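Local atomic coordinates of 1-deoxy-D-xylulose 5-phosphate reductoisomerase (Zymomonas mobilis, PDB entry 1R0K), a protein that catalyses the NADPH-dependent rearrangement and reduction of 1-deoxy-D-xylulose 5-phosphate to 2-C-methyl-D-erythritol 4-phosphate, an early step of isoprenoid biosynthesis. Residues L308-E313 / I349-L354; D211-M216 / I341-I346; I156-P161 / I270-A275; S151-I156 / L222-H227. One frame throughout, in Å; residues are numbered along the deposited sequence.

Contact 1: residues L308-E313 / I349-L354; sequences LTLAME and IVEKTL
Leu-310 reaches from helix 307-317 to helix 345-356, its two methyls packing on Val-350, Glu-351 and Leu-354. Val-350 comes first: its CG1 lies 3.8 Å from CD1 of Leu-310. With CG1 anti to the backbone N (chi1 173°), that methyl turns to the leucine, and a beta-branched residue suits the place because it presents a methyl close to its own backbone. Glu-351 follows, and here the aliphatic stem does the packing: its CG stands 3.6 Å from CD2 of Leu-310, the two side chains running at about a right angle. The extended chain carries the carboxylate on to the exposed side, so a glutamate can serve a greasy neighbour and solvent together. A turn after Val-350, Leu-354 adds a looser contact, its CD1 4.3 Å from CD2 of Leu-310. Val-350 and Leu-354 also touch Met-325 of helix 321-337, which extends the apolar layer to a third helix. The short segments run nearly parallel, with axes 10.7 Å apart at closest approach and a crossing angle of 22°. These near-parallel helices, with Leu-310 between them, belong to the helical bundle of the C-terminal domain of DXP reductoisomerase.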
loop_
_atom_site.group_PDB
_atom_site.type_symbol
_atom_site.label_atom_id
_atom_site.label_comp_id
_atom_site.label_asym_id
_atom_site.label_seq_id
_atom_site.Cartn_x
_atom_site.Cartn_y
_atom_site.Cartn_z
ATOM N N LEU B 308 -2.239 1.910 26.682
ATOM C CA LEU B 308 -2.833 2.376 25.434
ATOM C C LEU B 308 -3.827 3.491 25.729
ATOM O O LEU B 308 -3.887 4.487 25.008
ATOM C CB LEU B 308 -3.526 1.223 24.690
ATOM C CG LEU B 308 -2.602 0.113 24.169
ATOM C CD1 LEU B 308 -3.425 -0.930 23.412
ATOM C CD2 LEU B 308 -1.531 0.714 23.255
ATOM N N THR B 309 -4.598 3.328 26.798
ATOM C CA THR B 309 -5.572 4.345 27.178
ATOM C C THR B 309 -4.876 5.614 27.658
ATOM O O THR B 309 -5.298 6.727 27.332
ATOM C CB THR B 309 -6.494 3.835 28.291
ATOM O OG1 THR B 309 -7.203 2.682 27.823
ATOM C CG2 THR B 309 -7.493 4.918 28.693
ATOM N N LEU B 310 -3.807 5.444 28.432
ATOM C CA LEU B 310 -3.053 6.581 28.942
ATOM C C LEU B 310 -2.535 7.426 27.781
ATOM O O LEU B 310 -2.618 8.656 27.809
ATOM C CB LEU B 310 -1.883 6.101 29.810
ATOM C CG LEU B 310 -2.273 5.415 31.126
ATOM C CD1 LEU B 310 -1.022 5.077 31.924
ATOM C CD2 LEU B 310 -3.190 6.339 31.933
ATOM N N ALA B 311 -2.003 6.763 26.760
ATOM C CA ALA B 311 -1.486 7.468 25.592
ATOM C C ALA B 311 -2.615 8.260 24.940
ATOM O O ALA B 311 -2.448 9.436 24.608
ATOM C CB ALA B 311 -0.895 6.473 24.595
ATOM N N MET B 312 -3.764 7.607 24.765
ATOM C CA MET B 312 -4.938 8.240 24.163
ATOM C C MET B 312 -5.367 9.485 24.934
ATOM O O MET B 312 -5.586 10.545 24.345
ATOM C CB MET B 312 -6.121 7.259 24.124
ATOM C CG MET B 312 -6.057 6.227 23.021
ATOM S SD MET B 312 -6.426 6.938 21.399
ATOM C CE MET B 312 -6.397 5.445 20.363
ATOM N N GLU B 313 -5.499 9.349 26.250
ATOM C CA GLU B 313 -5.920 10.469 27.089
ATOM C C GLU B 313 -4.888 11.593 27.065
ATOM O O GLU B 313 -5.240 12.772 27.033
ATOM C CB GLU B 313 -6.159 9.990 28.525
ATOM C CG GLU B 313 -7.176 8.863 28.615
ATOM C CD GLU B 313 -7.451 8.421 30.040
ATOM O OE1 GLU B 313 -6.489 8.321 30.831
ATOM O OE2 GLU B 313 -8.630 8.161 30.366
ATOM N N ILE B 349 1.828 3.870 38.015
ATOM C CA ILE B 349 2.657 5.006 38.392
ATOM C C ILE B 349 2.533 6.080 37.320
ATOM O O ILE B 349 2.438 7.271 37.629
ATOM C CB ILE B 349 4.148 4.607 38.529
ATOM C CG1 ILE B 349 4.333 3.637 39.704
ATOM C CG2 ILE B 349 5.008 5.848 38.721
ATOM C CD1 ILE B 349 3.928 4.191 41.043
ATOM N N VAL B 350 2.529 5.665 36.056
ATOM C CA VAL B 350 2.414 6.630 34.969
ATOM C C VAL B 350 1.088 7.373 35.092
ATOM O O VAL B 350 1.049 8.600 35.006
ATOM C CB VAL B 350 2.509 5.942 33.584
ATOM C CG1 VAL B 350 2.205 6.943 32.478
ATOM C CG2 VAL B 350 3.913 5.374 33.390
ATOM N N GLU B 351 0.011 6.629 35.318
ATOM C CA GLU B 351 -1.314 7.225 35.458
ATOM C C GLU B 351 -1.355 8.230 36.610
ATOM O O GLU B 351 -1.846 9.352 36.450
ATOM C CB GLU B 351 -2.360 6.137 35.705
ATOM C CG GLU B 351 -3.789 6.600 35.468
ATOM C CD GLU B 351 -4.821 5.594 35.944
ATOM O OE1 GLU B 351 -4.570 4.376 35.822
ATOM O OE2 GLU B 351 -5.889 6.021 36.430
ATOM N N LYS B 352 -0.853 7.819 37.773
ATOM C CA LYS B 352 -0.835 8.685 38.951
ATOM C C LYS B 352 -0.068 9.972 38.680
ATOM O O LYS B 352 -0.513 11.059 39.047
ATOM C CB LYS B 352 -0.207 7.961 40.144
ATOM C CG LYS B 352 -1.091 6.888 40.761
ATOM C CD LYS B 352 -0.400 6.219 41.941
ATOM C CE LYS B 352 -1.276 5.158 42.588
ATOM N NZ LYS B 352 -2.541 5.730 43.139
ATOM N N THR B 353 1.091 9.845 38.040
ATOM C CA THR B 353 1.904 11.013 37.723
ATOM C C THR B 353 1.135 11.956 36.787
ATOM O O THR B 353 1.127 13.167 36.991
ATOM C CB THR B 353 3.235 10.599 37.062
ATOM O OG1 THR B 353 3.893 9.636 37.892
ATOM C CG2 THR B 353 4.151 11.811 36.892
ATOM N N LEU B 354 0.479 11.395 35.778
ATOM C CA LEU B 354 -0.287 12.198 34.830
ATOM C C LEU B 354 -1.399 12.983 35.511
ATOM O O LEU B 354 -1.771 14.063 35.050
ATOM C CB LEU B 354 -0.894 11.313 33.741
ATOM C CG LEU B 354 0.044 10.842 32.626
ATOM C CD1 LEU B 354 -0.661 9.802 31.773
ATOM C CD2 LEU B 354 0.473 12.037 31.777
#

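Contact 2: residues D211-M216 / I341-I346; sequences DSATMM and IGFLDI
Thr-214, which forms an ST turn at the end of helix 206-214, the helix that carries the predicted substrate-binding residue Ser-212, packs on the ring of Phe-343. The OG1 of Thr-214 accepts from the backbone N of Met-216 at 3.2 Å, with an angle of 145° at the hydrogen. Threonine suits this place because its two branches divide the work: with OG1 set between the backbone N and the carbonyl carbon (chi1 65°), the methyl CG2 is turned to Phe-343. That CG2 lies 3.5 Å from CZ of Phe-343, approaching obliquely, and 4.2 Å from CD1 of Ile-346. Beside it, the small CB of Ala-213 lies at the ring's edge, 3.7 Å from CZ of Phe-343. A serine here, lacking CG2, would probably open a gap between CZ of Phe-343 and CD1 of Ile-346, where the methyl now packs. No hydrogen bond spans the two segments; the join is apolar and buried. Around it, Phe-343 meets the ring of Phe-180 edge-to-face and touches Met-188 of helix 185-188, while Ile-346, near the start of helix 345-356, leans on Asn-329 and Ala-332 of helix 321-337.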
loop_
_atom_site.group_PDB
_atom_site.type_symbol
_atom_site.label_atom_id
_atom_site.label_comp_id
_atom_site.label_asym_id
_atom_site.label_seq_id
_atom_site.Cartn_x
_atom_site.Cartn_y
_atom_site.Cartn_z
ATOM N N ASP B 211 8.660 -1.802 27.495
ATOM C CA ASP B 211 7.667 -0.992 26.800
ATOM C C ASP B 211 6.863 -1.844 25.820
ATOM O O ASP B 211 5.681 -1.583 25.569
ATOM C CB ASP B 211 8.335 0.167 26.051
ATOM C CG ASP B 211 8.806 1.269 26.982
ATOM O OD1 ASP B 211 8.330 1.326 28.140
ATOM O OD2 ASP B 211 9.643 2.091 26.549
ATOM N N SER B 212 7.514 -2.857 25.265
ATOM C CA SER B 212 6.848 -3.761 24.338
ATOM C C SER B 212 5.866 -4.630 25.133
ATOM O O SER B 212 4.740 -4.869 24.708
ATOM C CB SER B 212 7.886 -4.645 23.642
ATOM O OG SER B 212 7.269 -5.675 22.891
ATOM N N ALA B 213 6.302 -5.075 26.305
ATOM C CA ALA B 213 5.490 -5.926 27.165
ATOM C C ALA B 213 4.245 -5.219 27.695
ATOM O O ALA B 213 3.183 -5.823 27.801
ATOM C CB ALA B 213 6.338 -6.442 28.326
ATOM N N THR B 214 4.372 -3.936 28.022
ATOM C CA THR B 214 3.243 -3.172 28.548
ATOM C C THR B 214 2.466 -2.498 27.421
ATOM O O THR B 214 1.364 -1.990 27.630
ATOM C CB THR B 214 3.717 -2.067 29.496
ATOM O OG1 THR B 214 4.485 -1.117 28.752
ATOM C CG2 THR B 214 4.577 -2.644 30.617
ATOM N N MET B 215 3.060 -2.508 26.230
ATOM C CA MET B 215 2.492 -1.883 25.048
ATOM C C MET B 215 2.595 -0.363 25.128
ATOM O O MET B 215 1.904 0.357 24.409
ATOM C CB MET B 215 1.038 -2.322 24.819
ATOM C CG MET B 215 0.915 -3.737 24.262
ATOM S SD MET B 215 -0.681 -4.057 23.464
ATOM C CE MET B 215 -0.397 -3.374 21.825
ATOM N N MET B 216 3.472 0.122 26.002
ATOM C CA MET B 216 3.693 1.555 26.135
ATOM C C MET B 216 4.345 2.017 24.832
ATOM O O MET B 216 4.122 3.139 24.370
ATOM C CB MET B 216 4.631 1.841 27.308
ATOM C CG MET B 216 4.912 3.316 27.544
ATOM S SD MET B 216 3.428 4.272 27.941
ATOM C CE MET B 216 3.097 3.702 29.592
ATOM N N ILE B 341 8.801 -2.299 42.220
ATOM C CA ILE B 341 7.362 -2.358 41.980
ATOM C C ILE B 341 7.025 -3.561 41.095
ATOM O O ILE B 341 7.917 -4.199 40.532
ATOM C CB ILE B 341 6.847 -1.078 41.274
ATOM C CG1 ILE B 341 7.531 -0.919 39.912
ATOM C CG2 ILE B 341 7.113 0.145 42.141
ATOM C CD1 ILE B 341 7.060 0.290 39.123
ATOM N N GLY B 342 5.738 -3.862 40.974
ATOM C CA GLY B 342 5.314 -4.973 40.145
ATOM C C GLY B 342 5.157 -4.538 38.699
ATOM O O GLY B 342 5.145 -3.341 38.407
ATOM N N PHE B 343 5.036 -5.506 37.795
ATOM C CA PHE B 343 4.885 -5.224 36.366
ATOM C C PHE B 343 3.711 -4.292 36.069
ATOM O O PHE B 343 3.840 -3.338 35.292
ATOM C CB PHE B 343 4.694 -6.534 35.593
ATOM C CG PHE B 343 4.547 -6.351 34.106
ATOM C CD1 PHE B 343 5.650 -6.042 33.313
ATOM C CD2 PHE B 343 3.306 -6.494 33.496
ATOM C CE1 PHE B 343 5.518 -5.878 31.925
ATOM C CE2 PHE B 343 3.161 -6.332 32.114
ATOM C CZ PHE B 343 4.268 -6.024 31.326
ATOM N N LEU B 344 2.566 -4.567 36.684
ATOM C CA LEU B 344 1.377 -3.753 36.458
ATOM C C LEU B 344 1.414 -2.395 37.141
ATOM O O LEU B 344 0.573 -1.535 36.862
ATOM C CB LEU B 344 0.118 -4.510 36.891
ATOM C CG LEU B 344 -0.167 -5.794 36.107
ATOM C CD1 LEU B 344 -1.481 -6.413 36.593
ATOM C CD2 LEU B 344 -0.248 -5.483 34.616
ATOM N N ASP B 345 2.379 -2.199 38.034
ATOM C CA ASP B 345 2.500 -0.921 38.729
ATOM C C ASP B 345 3.095 0.144 37.809
ATOM O O ASP B 345 2.983 1.341 38.080
ATOM C CB ASP B 345 3.382 -1.050 39.980
ATOM C CG ASP B 345 2.731 -1.860 41.082
ATOM O OD1 ASP B 345 1.512 -1.711 41.295
ATOM O OD2 ASP B 345 3.444 -2.636 41.750
ATOM N N ILE B 346 3.737 -0.290 36.729
ATOM C CA ILE B 346 4.336 0.651 35.790
ATOM C C ILE B 346 3.281 1.609 35.256
ATOM O O ILE B 346 3.397 2.825 35.423
ATOM C CB ILE B 346 5.007 -0.081 34.610
ATOM C CG1 ILE B 346 6.164 -0.938 35.127
ATOM C CG2 ILE B 346 5.517 0.930 33.591
ATOM C CD1 ILE B 346 6.738 -1.894 34.105
#

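Contact 3: residues I156-P161 / I270-A275; sequences IFQCFP and IGHTLA
His-272 takes Gln-158 over one face of its imidazole and Phe-157 at its edge, two neighbours on helix 151-159 meeting one flat ring from helix 267-275. The face contact is a CH-pi interaction combined with amide stacking. The CG of Gln-158 sits 3.7 Å from the centroid of the His-272 ring, 29° off its normal, and the same CG comes to 3.4 Å from CD2 of His-272. Beyond it the terminal amide lies almost exactly parallel to the imidazole, the planes only 1° apart, with NE2 of Gln-158 3.6 Å from CG of His-272. Glutamine fits because it offers both a methylene and a flat polar end to the same surface. His-272 reaches across with CG anti to its backbone N, the ring thrust away from its own helix.

The aromatic contact is different in kind. CD1 of Phe-157 is 3.5 Å from CE1 of His-272, and the two ring centroids lie 5.5 Å apart with planes at 72°, an oblique pairing.

Polar bonds hold the amide from outside the two segments. NE2 of Gln-158 pairs with OD1 of Asn-154, while its OE1 is hydrogen-bonded to NH1 of Arg-279 and to OG of Ser-256 in the second subunit of the homodimer. With both ends of the amide held, its rotation is probably fixed, and this would keep it flat on His-272. The chemistry thus links two helices through a polar group presenting its pi surface to the ring and its hydrogen-bonding atoms to residues on both sides of the subunit boundary.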
loop_
_atom_site.group_PDB
_atom_site.type_symbol
_atom_site.label_atom_id
_atom_site.label_comp_id
_atom_site.label_asym_id
_atom_site.label_seq_id
_atom_site.Cartn_x
_atom_site.Cartn_y
_atom_site.Cartn_z
ATOM N N ILE B 156 3.176 4.007 7.377
ATOM C CA ILE B 156 2.042 4.916 7.242
ATOM C C ILE B 156 2.380 5.978 6.205
ATOM O O ILE B 156 1.589 6.265 5.306
ATOM C CB ILE B 156 1.708 5.593 8.576
ATOM C CG1 ILE B 156 1.240 4.530 9.581
ATOM C CG2 ILE B 156 0.621 6.654 8.363
ATOM C CD1 ILE B 156 1.091 5.036 11.004
ATOM N N PHE B 157 3.575 6.543 6.323
ATOM C CA PHE B 157 4.018 7.564 5.393
ATOM C C PHE B 157 3.950 7.100 3.925
ATOM O O PHE B 157 3.520 7.859 3.045
ATOM C CB PHE B 157 5.439 7.993 5.752
ATOM C CG PHE B 157 5.920 9.166 4.971
ATOM C CD1 PHE B 157 6.392 9.005 3.674
ATOM C CD2 PHE B 157 5.877 10.441 5.521
ATOM C CE1 PHE B 157 6.814 10.100 2.939
ATOM C CE2 PHE B 157 6.296 11.541 4.791
ATOM C CZ PHE B 157 6.766 11.370 3.499
ATOM N N GLN B 158 4.363 5.862 3.659
ATOM C CA GLN B 158 4.346 5.327 2.295
ATOM C C GLN B 158 2.936 5.072 1.758
ATOM O O GLN B 158 2.750 4.906 0.561
ATOM C CB GLN B 158 5.158 4.027 2.214
ATOM C CG GLN B 158 6.665 4.221 2.409
ATOM C CD GLN B 158 7.475 2.983 2.066
ATOM O OE1 GLN B 158 7.226 2.327 1.054
ATOM N NE2 GLN B 158 8.467 2.668 2.899
ATOM N N CYS B 159 1.951 5.044 2.649
ATOM C CA CYS B 159 0.562 4.800 2.267
ATOM C C CYS B 159 -0.335 6.019 2.501
ATOM O O CYS B 159 -1.540 5.951 2.268
ATOM C CB CYS B 159 -0.009 3.637 3.086
ATOM S SG CYS B 159 0.903 2.083 2.964
ATOM N N PHE B 160 0.260 7.120 2.949
ATOM C CA PHE B 160 -0.459 8.353 3.289
ATOM C C PHE B 160 -0.625 9.368 2.158
ATOM O O PHE B 160 0.295 9.607 1.382
ATOM C CB PHE B 160 0.266 9.031 4.464
ATOM C CG PHE B 160 -0.529 10.115 5.141
ATOM C CD1 PHE B 160 -1.470 9.798 6.116
ATOM C CD2 PHE B 160 -0.336 11.455 4.805
ATOM C CE1 PHE B 160 -2.213 10.802 6.754
ATOM C CE2 PHE B 160 -1.071 12.467 5.433
ATOM C CZ PHE B 160 -2.014 12.138 6.412
ATOM N N PRO B 161 -1.810 9.993 2.057
ATOM C CA PRO B 161 -2.029 10.985 0.998
ATOM C C PRO B 161 -1.475 12.341 1.440
ATOM O O PRO B 161 -2.198 13.172 1.988
ATOM C CB PRO B 161 -3.546 11.002 0.860
ATOM C CG PRO B 161 -3.991 10.836 2.288
ATOM C CD PRO B 161 -3.053 9.740 2.808
ATOM N N ILE B 270 14.645 2.934 6.143
ATOM C CA ILE B 270 15.733 3.907 6.075
ATOM C C ILE B 270 15.991 4.225 4.607
ATOM O O ILE B 270 16.083 5.390 4.223
ATOM C CB ILE B 270 17.042 3.370 6.730
ATOM C CG1 ILE B 270 16.858 3.238 8.243
ATOM C CG2 ILE B 270 18.205 4.323 6.449
ATOM C CD1 ILE B 270 18.025 2.573 8.948
ATOM N N GLY B 271 16.092 3.180 3.787
ATOM C CA GLY B 271 16.321 3.373 2.365
ATOM C C GLY B 271 15.260 4.278 1.761
ATOM O O GLY B 271 15.538 5.063 0.856
ATOM N N HIS B 272 14.032 4.168 2.258
ATOM C CA HIS B 272 12.950 5.006 1.755
ATOM C C HIS B 272 13.198 6.473 2.100
ATOM O O HIS B 272 12.999 7.349 1.260
ATOM C CB HIS B 272 11.595 4.546 2.332
ATOM C CG HIS B 272 10.492 5.552 2.180
ATOM N ND1 HIS B 272 10.299 6.587 3.070
ATOM C CD2 HIS B 272 9.531 5.689 1.234
ATOM C CE1 HIS B 272 9.269 7.318 2.681
ATOM N NE2 HIS B 272 8.785 6.795 1.569
ATOM N N THR B 273 13.641 6.748 3.323
ATOM C CA THR B 273 13.866 8.136 3.713
ATOM C C THR B 273 15.113 8.706 3.053
ATOM O O THR B 273 15.183 9.899 2.769
ATOM C CB THR B 273 13.992 8.294 5.253
ATOM O OG1 THR B 273 15.205 7.688 5.707
ATOM C CG2 THR B 273 12.809 7.633 5.958
ATOM N N LEU B 274 16.092 7.843 2.801
ATOM C CA LEU B 274 17.340 8.269 2.179
ATOM C C LEU B 274 17.153 8.619 0.699
ATOM O O LEU B 274 17.668 9.630 0.222
ATOM C CB LEU B 274 18.407 7.173 2.349
ATOM C CG LEU B 274 19.795 7.492 1.781
ATOM C CD1 LEU B 274 20.318 8.786 2.397
ATOM C CD2 LEU B 274 20.753 6.337 2.054
ATOM N N ALA B 275 16.394 7.804 -0.025
ATOM C CA ALA B 275 16.171 8.048 -1.448
ATOM C C ALA B 275 15.044 9.039 -1.763
ATOM O O ALA B 275 15.053 9.667 -2.823
ATOM C CB ALA B 275 15.901 6.723 -2.162
#

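Contact 4: residues S151-I156 / L222-H227; sequences SEHNAI and LIEAFH
His-153 drives its ring against Glu-224 and Ala-225 in a helix-helix packing, 151-159 on 216-229, laid against the mixed four-stranded sheet of the central domain beside the predicted metal and substrate site. The tight part is the imidazole tip. CE1 of His-153 lies 3.3 Å from CB of Glu-224, and NE2 of His-153 stands 3.7 Å from the backbone N of Ala-225. This NE2 finds its polar partner just before the segment, in the carbonyl O of Glu-221, a bond that ties the ring to the backbone of a predicted metal ligand. The torsion chi1 of -59° sets CG beside the backbone N and aims the ring at helix 216-229. Histidine suits the place, being flat enough to enter between the helices and able to bond to a backbone carbonyl there. An alanine in its place would probably leave the O of Glu-221 without this mate and open a gap beside CB of Glu-224.

The contact is slacker on its other flank. CB of Ala-225 approaches CD2 of His-153 only to 4.0 Å, its small size letting the helix backbone come near. Farther out, partly exposed Glu-152 makes a salt bridge with Lys-218 and takes no part in this contact. Back at the tight end, OE1 of Glu-224 lies in the plane of the imidazole, 3.2 Å from CE1 of His-153, its carboxylate turned 87° to the ring.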
loop_
_atom_site.group_PDB
_atom_site.type_symbol
_atom_site.label_atom_id
_atom_site.label_comp_id
_atom_site.label_asym_id
_atom_site.label_seq_id
_atom_site.Cartn_x
_atom_site.Cartn_y
_atom_site.Cartn_z
ATOM N N SER B 151 9.492 1.725 11.742
ATOM C CA SER B 151 8.638 0.843 10.945
ATOM C C SER B 151 7.191 1.214 10.703
ATOM O O SER B 151 6.751 1.251 9.558
ATOM C CB SER B 151 8.680 -0.578 11.508
ATOM O OG SER B 151 9.988 -1.103 11.413
ATOM N N GLU B 152 6.438 1.462 11.766
ATOM C CA GLU B 152 5.035 1.805 11.610
ATOM C C GLU B 152 4.833 3.166 10.954
ATOM O O GLU B 152 4.002 3.323 10.057
ATOM C CB GLU B 152 4.332 1.799 12.968
ATOM C CG GLU B 152 4.238 0.435 13.651
ATOM C CD GLU B 152 5.519 0.013 14.351
ATOM O OE1 GLU B 152 6.407 0.866 14.584
ATOM O OE2 GLU B 152 5.626 -1.182 14.686
ATOM N N HIS B 153 5.591 4.155 11.408
ATOM C CA HIS B 153 5.458 5.496 10.864
ATOM C C HIS B 153 5.865 5.571 9.412
ATOM O O HIS B 153 5.218 6.262 8.627
ATOM C CB HIS B 153 6.280 6.480 11.690
ATOM C CG HIS B 153 5.874 6.532 13.125
ATOM N ND1 HIS B 153 6.781 6.678 14.153
ATOM C CD2 HIS B 153 4.655 6.429 13.707
ATOM C CE1 HIS B 153 6.137 6.661 15.306
ATOM N NE2 HIS B 153 4.847 6.511 15.064
ATOM N N ASN B 154 6.942 4.875 9.050
ATOM C CA ASN B 154 7.401 4.902 7.666
ATOM C C ASN B 154 6.379 4.191 6.784
ATOM O O ASN B 154 6.115 4.616 5.656
ATOM C CB ASN B 154 8.778 4.236 7.543
ATOM C CG ASN B 154 9.365 4.382 6.159
ATOM O OD1 ASN B 154 9.177 3.523 5.296
ATOM N ND2 ASN B 154 10.064 5.492 5.928
ATOM N N ALA B 155 5.792 3.123 7.315
ATOM C CA ALA B 155 4.778 2.363 6.590
ATOM C C ALA B 155 3.571 3.265 6.347
ATOM O O ALA B 155 3.001 3.281 5.254
ATOM C CB ALA B 155 4.361 1.140 7.405
ATOM N N ILE B 156 3.176 4.007 7.377
ATOM C CA ILE B 156 2.042 4.916 7.242
ATOM C C ILE B 156 2.380 5.978 6.205
ATOM O O ILE B 156 1.589 6.265 5.306
ATOM C CB ILE B 156 1.708 5.593 8.576
ATOM C CG1 ILE B 156 1.240 4.530 9.581
ATOM C CG2 ILE B 156 0.621 6.654 8.363
ATOM C CD1 ILE B 156 1.091 5.036 11.004
ATOM N N LEU B 222 1.612 5.934 18.861
ATOM C CA LEU B 222 0.361 6.593 18.523
ATOM C C LEU B 222 0.528 8.100 18.654
ATOM O O LEU B 222 0.054 8.871 17.816
ATOM C CB LEU B 222 -0.748 6.126 19.463
ATOM C CG LEU B 222 -2.087 6.842 19.328
ATOM C CD1 LEU B 222 -2.651 6.645 17.929
ATOM C CD2 LEU B 222 -3.048 6.300 20.376
ATOM N N ILE B 223 1.201 8.515 19.719
ATOM C CA ILE B 223 1.419 9.929 19.957
ATOM C C ILE B 223 2.252 10.507 18.824
ATOM O O ILE B 223 1.908 11.542 18.263
ATOM C CB ILE B 223 2.121 10.155 21.310
ATOM C CG1 ILE B 223 1.167 9.768 22.444
ATOM C CG2 ILE B 223 2.551 11.612 21.449
ATOM C CD1 ILE B 223 1.787 9.831 23.819
ATOM N N GLU B 224 3.333 9.820 18.473
ATOM C CA GLU B 224 4.195 10.273 17.388
ATOM C C GLU B 224 3.428 10.364 16.078
ATOM O O GLU B 224 3.583 11.329 15.327
ATOM C CB GLU B 224 5.358 9.308 17.193
ATOM C CG GLU B 224 6.316 9.211 18.351
ATOM C CD GLU B 224 7.400 8.184 18.085
ATOM O OE1 GLU B 224 7.158 6.982 18.345
ATOM O OE2 GLU B 224 8.481 8.582 17.594
ATOM N N ALA B 225 2.614 9.345 15.802
ATOM C CA ALA B 225 1.827 9.305 14.572
ATOM C C ALA B 225 0.865 10.480 14.505
ATOM O O ALA B 225 0.645 11.068 13.442
ATOM C CB ALA B 225 1.054 7.996 14.491
ATOM N N PHE B 226 0.286 10.820 15.649
ATOM C CA PHE B 226 -0.660 11.923 15.714
ATOM C C PHE B 226 -0.026 13.232 15.240
ATOM O O PHE B 226 -0.650 13.999 14.509
ATOM C CB PHE B 226 -1.175 12.077 17.147
ATOM C CG PHE B 226 -2.084 13.262 17.343
ATOM C CD1 PHE B 226 -3.368 13.276 16.800
ATOM C CD2 PHE B 226 -1.646 14.385 18.039
ATOM C CE1 PHE B 226 -4.195 14.387 16.945
ATOM C CE2 PHE B 226 -2.463 15.501 18.185
ATOM C CZ PHE B 226 -3.733 15.496 17.634
ATOM N N HIS B 227 1.211 13.487 15.653
ATOM C CA HIS B 227 1.895 14.714 15.258
ATOM C C HIS B 227 2.410 14.645 13.830
ATOM O O HIS B 227 2.387 15.632 13.112
ATOM C CB HIS B 227 3.052 15.016 16.210
ATOM C CG HIS B 227 2.612 15.573 17.527
ATOM N ND1 HIS B 227 2.584 14.824 18.685
ATOM C CD2 HIS B 227 2.153 16.803 17.863
ATOM C CE1 HIS B 227 2.129 15.569 19.676
ATOM N NE2 HIS B 227 1.860 16.773 19.204
#

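In the fold
The four contacts form two close pairs. Contacts 3 and 4 share Ile-156 and helix 151-159, their centres about 11 Å apart; contacts 1 and 2, with centres about 12 Å apart, share helix 345-356. Between the pairs, contact 4 touches contact 1 where Leu-222 packs on Met-312, whereas contacts 2 and 3 lie on opposite sides of the chain's centre, their own centres about 31 Å apart. Along the sequence, the first segments run in the order 151-156, 156-161, 211-216 and 308-313; the contacts interlace except that contacts 3 and 4 both close before contact 1 opens. Successive helices 206-214 and 216-229 thus connect the predicted substrate- and metal-binding region to the C-terminal helical bundle, while contact 3 extends toward the dimer partner.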